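Local coordinates for protein putative polyketide cyclase (PDB 3K0Z) that is of unknown function but belongs to the SnoaL-like polyketide cyclases, a family of the NTF2 fold, and may act as a lyase on an unidentified substrate, at residues E53-T58 against E77-A82; V37-R42 against L130-G135. All coordinates share one frame; numbering follows the deposited sequence. Where two conformers were deposited one is given.

Interaction 1: residues E53-T58 against E77-A82; sequences ELIPQT and EGLKFA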
loop_
_atom_site.group_PDB
_atom_site.type_symbol
_atom_site.label_atom_id
_atom_site.label_comp_id
_atom_site.label_asym_id
_atom_site.label_seq_id
_atom_site.Cartn_x
_atom_site.Cartn_y
_atom_site.Cartn_z
ATOM N N GLU A 53 25.554 -1.149 -4.059
ATOM C CA GLU A 53 26.081 0.195 -4.228
ATOM C C GLU A 53 24.964 1.241 -4.420
ATOM O O GLU A 53 25.194 2.428 -4.229
ATOM C CB GLU A 53 27.107 0.255 -5.337
ATOM C CG GLU A 53 26.563 0.082 -6.765
ATOM C CD GLU A 53 26.555 -1.371 -7.242
ATOM O OE1 GLU A 53 26.661 -2.336 -6.396
ATOM O OE2 GLU A 53 26.430 -1.532 -8.489
ATOM N N LEU A 54 23.757 0.796 -4.748
ATOM C CA LEU A 54 22.595 1.710 -4.867
ATOM C C LEU A 54 22.131 2.222 -3.519
ATOM O O LEU A 54 21.567 3.332 -3.381
ATOM C CB LEU A 54 21.420 1.011 -5.568
ATOM C CG LEU A 54 21.570 0.763 -7.070
ATOM C CD1 LEU A 54 20.405 -0.021 -7.511
ATOM C CD2 LEU A 54 21.707 2.132 -7.867
ATOM N N ILE A 55 22.325 1.421 -2.494
ATOM C CA ILE A 55 21.770 1.775 -1.171
ATOM C C ILE A 55 22.161 3.171 -0.646
ATOM O O ILE A 55 21.294 3.995 -0.349
ATOM C CB ILE A 55 22.048 0.653 -0.136
ATOM C CG1 ILE A 55 21.248 -0.593 -0.512
ATOM C CG2 ILE A 55 21.667 1.095 1.290
ATOM C CD1 ILE A 55 21.613 -1.821 0.272
ATOM N N PRO A 56 23.450 3.468 -0.547
ATOM C CA PRO A 56 23.754 4.807 -0.113
ATOM C C PRO A 56 23.361 5.924 -1.086
ATOM O O PRO A 56 23.411 7.099 -0.710
ATOM C CB PRO A 56 25.276 4.776 0.080
ATOM C CG PRO A 56 25.753 3.584 -0.619
ATOM C CD PRO A 56 24.648 2.652 -0.781
ATOM N N GLN A 57 23.001 5.601 -2.327
ATOM C CA GLN A 57 22.538 6.648 -3.217
ATOM C C GLN A 57 21.033 6.851 -3.067
ATOM O O GLN A 57 20.476 7.777 -3.654
ATOM C CB GLN A 57 22.855 6.305 -4.667
ATOM C CG GLN A 57 24.359 6.105 -4.950
ATOM C CD GLN A 57 24.599 5.637 -6.360
ATOM O OE1 GLN A 57 24.474 6.407 -7.290
ATOM N NE2 GLN A 57 24.981 4.364 -6.522
ATOM N N THR A 58 20.374 5.974 -2.303
ATOM C CA THR A 58 18.904 5.899 -2.306
ATOM C C THR A 58 18.260 6.170 -0.952
ATOM O O THR A 58 17.237 6.878 -0.888
ATOM C CB THR A 58 18.456 4.522 -2.789
ATOM O OG1 THR A 58 19.136 4.188 -4.009
ATOM C CG2 THR A 58 16.913 4.467 -2.995
ATOM N N GLU A 77 21.284 -2.544 6.672
ATOM C CA GLU A 77 21.810 -3.903 6.673
ATOM C C GLU A 77 20.689 -4.911 6.374
ATOM O O GLU A 77 20.929 -5.984 5.807
ATOM C CB GLU A 77 22.601 -4.230 7.970
ATOM C CG GLU A 77 21.792 -4.654 9.226
ATOM C CD GLU A 77 22.656 -4.810 10.488
ATOM O OE1 GLU A 77 23.888 -4.965 10.406
ATOM O OE2 GLU A 77 22.091 -4.793 11.586
ATOM N N GLY A 78 19.463 -4.534 6.710
ATOM C CA GLY A 78 18.282 -5.355 6.426
ATOM C C GLY A 78 17.862 -5.345 4.970
ATOM O O GLY A 78 17.246 -6.312 4.496
ATOM N N LEU A 79 18.156 -4.255 4.261
ATOM C CA LEU A 79 17.926 -4.209 2.831
ATOM C C LEU A 79 18.834 -5.226 2.095
ATOM O O LEU A 79 18.415 -5.941 1.191
ATOM C CB LEU A 79 18.189 -2.789 2.312
ATOM C CG LEU A 79 17.207 -1.730 2.876
ATOM C CD1 LEU A 79 17.609 -0.357 2.419
ATOM C CD2 LEU A 79 15.722 -2.036 2.505
ATOM N N LYS A 80 20.086 -5.241 2.494
ATOM C CA LYS A 80 21.078 -6.184 1.959
ATOM C C LYS A 80 20.720 -7.624 2.279
ATOM O O LYS A 80 20.882 -8.524 1.444
ATOM C CB LYS A 80 22.431 -5.860 2.572
ATOM C CG LYS A 80 22.896 -4.456 2.251
ATOM C CD LYS A 80 24.218 -4.157 2.913
ATOM C CE LYS A 80 24.539 -2.687 2.802
ATOM N NZ LYS A 80 25.732 -2.403 3.636
ATOM N N PHE A 81 20.281 -7.846 3.512
ATOM C CA PHE A 81 19.857 -9.180 3.939
ATOM C C PHE A 81 18.716 -9.708 3.089
ATOM O O PHE A 81 18.790 -10.809 2.571
ATOM C CB PHE A 81 19.454 -9.192 5.407
ATOM C CG PHE A 81 18.933 -10.531 5.869
ATOM C CD1 PHE A 81 19.811 -11.537 6.207
ATOM C CD2 PHE A 81 17.565 -10.791 5.939
ATOM C CE1 PHE A 81 19.335 -12.793 6.613
ATOM C CE2 PHE A 81 17.096 -12.044 6.336
ATOM C CZ PHE A 81 17.990 -13.040 6.651
ATOM N N ALA A 82 17.678 -8.899 2.926
ATOM C CA ALA A 82 16.460 -9.277 2.224
ATOM C C ALA A 82 16.677 -9.636 0.750
ATOM O O ALA A 82 16.092 -10.623 0.245
ATOM C CB ALA A 82 15.372 -8.120 2.373
#

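Interaction 2: residues V37-R42 against L130-G135; sequences VHAAQR and LHVKDG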
loop_
_atom_site.group_PDB
_atom_site.type_symbol
_atom_site.label_atom_id
_atom_site.label_comp_id
_atom_site.label_asym_id
_atom_site.label_seq_id
_atom_site.Cartn_x
_atom_site.Cartn_y
_atom_site.Cartn_z
ATOM N N VAL A 37 11.048 10.921 -7.625
ATOM C CA VAL A 37 10.835 9.812 -8.582
ATOM C C VAL A 37 12.134 9.006 -8.734
ATOM O O VAL A 37 12.115 7.782 -8.714
ATOM C CB VAL A 37 10.316 10.320 -9.951
ATOM C CG1 VAL A 37 10.402 9.250 -10.983
ATOM C CG2 VAL A 37 8.868 10.824 -9.811
ATOM N N HIS A 38 13.271 9.697 -8.827
ATOM C CA HIS A 38 14.559 9.044 -8.972
ATOM C C HIS A 38 14.901 8.202 -7.746
ATOM O O HIS A 38 15.470 7.140 -7.888
ATOM C CB HIS A 38 15.644 10.088 -9.228
ATOM C CG HIS A 38 15.628 10.625 -10.625
ATOM N ND1 HIS A 38 16.607 11.459 -11.117
ATOM C CD2 HIS A 38 14.770 10.395 -11.649
ATOM C CE1 HIS A 38 16.324 11.754 -12.381
ATOM N NE2 HIS A 38 15.218 11.101 -12.729
ATOM N N ALA A 39 14.545 8.647 -6.556
ATOM C CA ALA A 39 14.816 7.827 -5.357
ATOM C C ALA A 39 14.006 6.550 -5.446
ATOM O O ALA A 39 14.479 5.454 -5.128
ATOM C CB ALA A 39 14.468 8.620 -4.071
ATOM N N ALA A 40 12.769 6.682 -5.889
ATOM C CA ALA A 40 11.905 5.495 -6.063
ATOM C C ALA A 40 12.493 4.575 -7.097
ATOM O O ALA A 40 12.540 3.390 -6.870
ATOM C CB ALA A 40 10.522 5.908 -6.473
ATOM N N GLN A 41 12.965 5.119 -8.226
ATOM C CA GLN A 41 13.538 4.284 -9.264
ATOM C C GLN A 41 14.762 3.504 -8.755
ATOM O O GLN A 41 14.905 2.302 -9.040
ATOM C CB GLN A 41 13.920 5.107 -10.466
ATOM C CG GLN A 41 12.782 5.545 -11.348
ATOM C CD GLN A 41 13.302 6.108 -12.636
ATOM O OE1 GLN A 41 13.576 7.327 -12.761
ATOM N NE2 GLN A 41 13.427 5.236 -13.635
ATOM N N ARG A 42 15.623 4.174 -7.985
ATOM C CA ARG A 42 16.832 3.532 -7.457
ATOM C C ARG A 42 16.470 2.495 -6.432
ATOM O O ARG A 42 17.115 1.488 -6.343
ATOM C CB ARG A 42 17.784 4.532 -6.804
ATOM C CG ARG A 42 18.472 5.469 -7.771
ATOM C CD ARG A 42 19.568 6.293 -7.115
ATOM N NE ARG A 42 20.121 7.306 -8.033
ATOM C CZ ARG A 42 19.675 8.567 -8.147
ATOM N NH1 ARG A 42 18.704 9.056 -7.383
ATOM N NH2 ARG A 42 20.255 9.378 -9.015
ATOM N N LEU A 130 6.840 5.619 0.949
ATOM C CA LEU A 130 8.195 6.119 1.195
ATOM C C LEU A 130 8.174 7.577 1.649
ATOM O O LEU A 130 7.478 8.375 1.057
ATOM C CB LEU A 130 8.981 6.034 -0.094
ATOM C CG LEU A 130 9.006 4.732 -0.888
ATOM C CD1 LEU A 130 9.700 5.045 -2.234
ATOM C CD2 LEU A 130 9.669 3.546 -0.193
ATOM N N HIS A 131 8.956 7.912 2.678
ATOM C CA HIS A 131 9.151 9.290 3.107
ATOM C C HIS A 131 10.495 9.718 2.526
ATOM O O HIS A 131 11.525 9.063 2.768
ATOM C CB HIS A 131 9.212 9.359 4.595
ATOM C CG HIS A 131 8.794 10.671 5.170
ATOM N ND1 HIS A 131 8.547 10.832 6.517
ATOM C CD2 HIS A 131 8.532 11.865 4.589
ATOM C CE1 HIS A 131 8.181 12.084 6.741
ATOM N NE2 HIS A 131 8.165 12.731 5.586
ATOM N N VAL A 132 10.488 10.782 1.735
ATOM C CA VAL A 132 11.703 11.248 1.035
ATOM C C VAL A 132 12.076 12.641 1.497
ATOM O O VAL A 132 11.207 13.481 1.525
ATOM C CB VAL A 132 11.479 11.324 -0.481
ATOM C CG1 VAL A 132 12.818 11.601 -1.209
ATOM C CG2 VAL A 132 10.824 10.037 -0.989
ATOM N N LYS A 133 13.338 12.851 1.891
ATOM C CA LYS A 133 13.826 14.151 2.324
ATOM C C LYS A 133 15.089 14.431 1.530
ATOM O O LYS A 133 15.989 13.608 1.496
ATOM C CB LYS A 133 14.133 14.159 3.817
ATOM N N ASP A 134 15.143 15.565 0.855
ATOM C CA ASP A 134 16.312 15.942 0.082
ATOM C C ASP A 134 16.761 14.826 -0.853
ATOM O O ASP A 134 17.931 14.534 -0.951
ATOM C CB ASP A 134 17.436 16.366 1.019
ATOM C CG ASP A 134 17.042 17.565 1.922
ATOM O OD1 ASP A 134 16.373 18.511 1.434
ATOM O OD2 ASP A 134 17.402 17.564 3.124
ATOM N N GLY A 135 15.822 14.174 -1.512
ATOM C CA GLY A 135 16.170 13.180 -2.505
ATOM C C GLY A 135 16.583 11.810 -2.029
ATOM O O GLY A 135 17.008 10.981 -2.854
HETATM O O HOH W 1 18.283 8.691 -4.696
#

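Interaction 1: residues E53-T58 against E77-A82
Ile55 meets the helix of residues 77-82 chiefly through its CD1 methyl, which lies against Lys80 and Leu79. The backbones stay well apart, the nearest CA atoms being those of Ile55 and Leu79 at 8.2 Å. Ile55 reaches nearly halfway across this gap: CG1 is anti to the carbonyl carbon (chi1 -67°) and CD1 continues the chain in an extended line (chi2 170°), so the longer branch is directed at the helix. The two side chains meet at a slant, and Ile55 CD1 lies 3.5 Å from Lys80 CG and 4.0 Å from Lys80 CE. Both of these are carbons on the same side of the extended lysine zigzag, so the methyl is met by the aliphatic part of the chain and not by the ammonium group. On the preceding residue, Leu79 CB lies 4.1 Å from Ile55 CD1. No hydrogen bond joins the segments.

In this NTF2-type alpha+beta fold, helices pack on a strongly curved sheet, and here the short helix 55-58, which follows the long helix 30-49, is set against helix 76-87. Trp47 of helix 30-49 also touches Leu79, while Glu52 packs on Lys80.

Polar bonds within 53-58 tie together the turn that carries Ile55. Gln57 NE2 donates to Glu53 O over 3.0 Å in a nearly straight bond (175°) that lies in its own amide plane but comes from above the carbonyl plane of Glu53. Leu54 O is gripped twice, from opposite faces of its plane, by Gln57 N and by Thr58 OG1, the latter at 2.7 Å. Pro56 O accepts a hydrogen bond from Lys136 NZ, from outside the segment.

Interaction 2: residues V37-R42 against L130-G135
Ala39 and Gly135 bring the two backbones closest, with their CA atoms 6.2 Å apart, whereas the CA atoms of Ala40 and Leu130 are 8.2 Å apart. Residues 37-42 form a regular helical stretch; residues 130-133 are the end of a strand that passes into a tight turn at Asp134 and Gly135. Both turn residues have positive phi, as in a type I' beta-hairpin turn, a conformation that suits the glycine.

The close approach rests on a small side chain: Ala39 CB points at the hairpin and packs 3.7 Å from Gly135 O, a van der Waals contact with a backbone oxygen. Ala39 CB also touches Val132 CG1, the branch anti to the backbone N (chi1 -171°), at 4.4 Å. Further up the strand, Leu130 reaches out with one methyl, CD1, to meet Ala40 CB, also at 4.4 Å. Leu130 and Val132 are alternate residues and share the strand face turned to the helix. At the edge, a water takes a weak bond from Arg42 NH1 and lies 3.2 Å from Gly135 O, to which it may donate, giving a tenuous polar bridge beside the apolar contact.

Helix 30-49 thus lies on the mixed sheet: Leu130 also packs on Phe43 and Tyr44 of that helix, Val132 on Met36, and Ala40 on Leu100 of strand 93-103. Strand 120-133 runs between strands 106-117 and 136-144, pairing with the latter across the hairpin, while Gln41 is hydrogen-bonded to the N-terminal loop through Leu13 and Pro17.

How the interactions relate
Both contacts are largely buried and apolar, without a direct hydrogen bond between their segments, but they join different kinds of element. Interaction 2 sets a helix on the sheet through alanines, branched aliphatic side chains and a backbone carbonyl of the turn, with a weak water bridge at the margin; interaction 1 joins two helices and reaches a partly exposed lysine. Helix 30-49 links them: Thr58 OG1 packs 3.1 Å from Arg42 CB, and Thr58 CG2 lies 3.4 Å from Ala39 O. The hairpin adds a second connection, since Thr58 pairs through its backbone with Ile137, a residue that also touches Leu130. The segments 53-58 and 77-82 both fall between 37-42 and 130-135 in the chain.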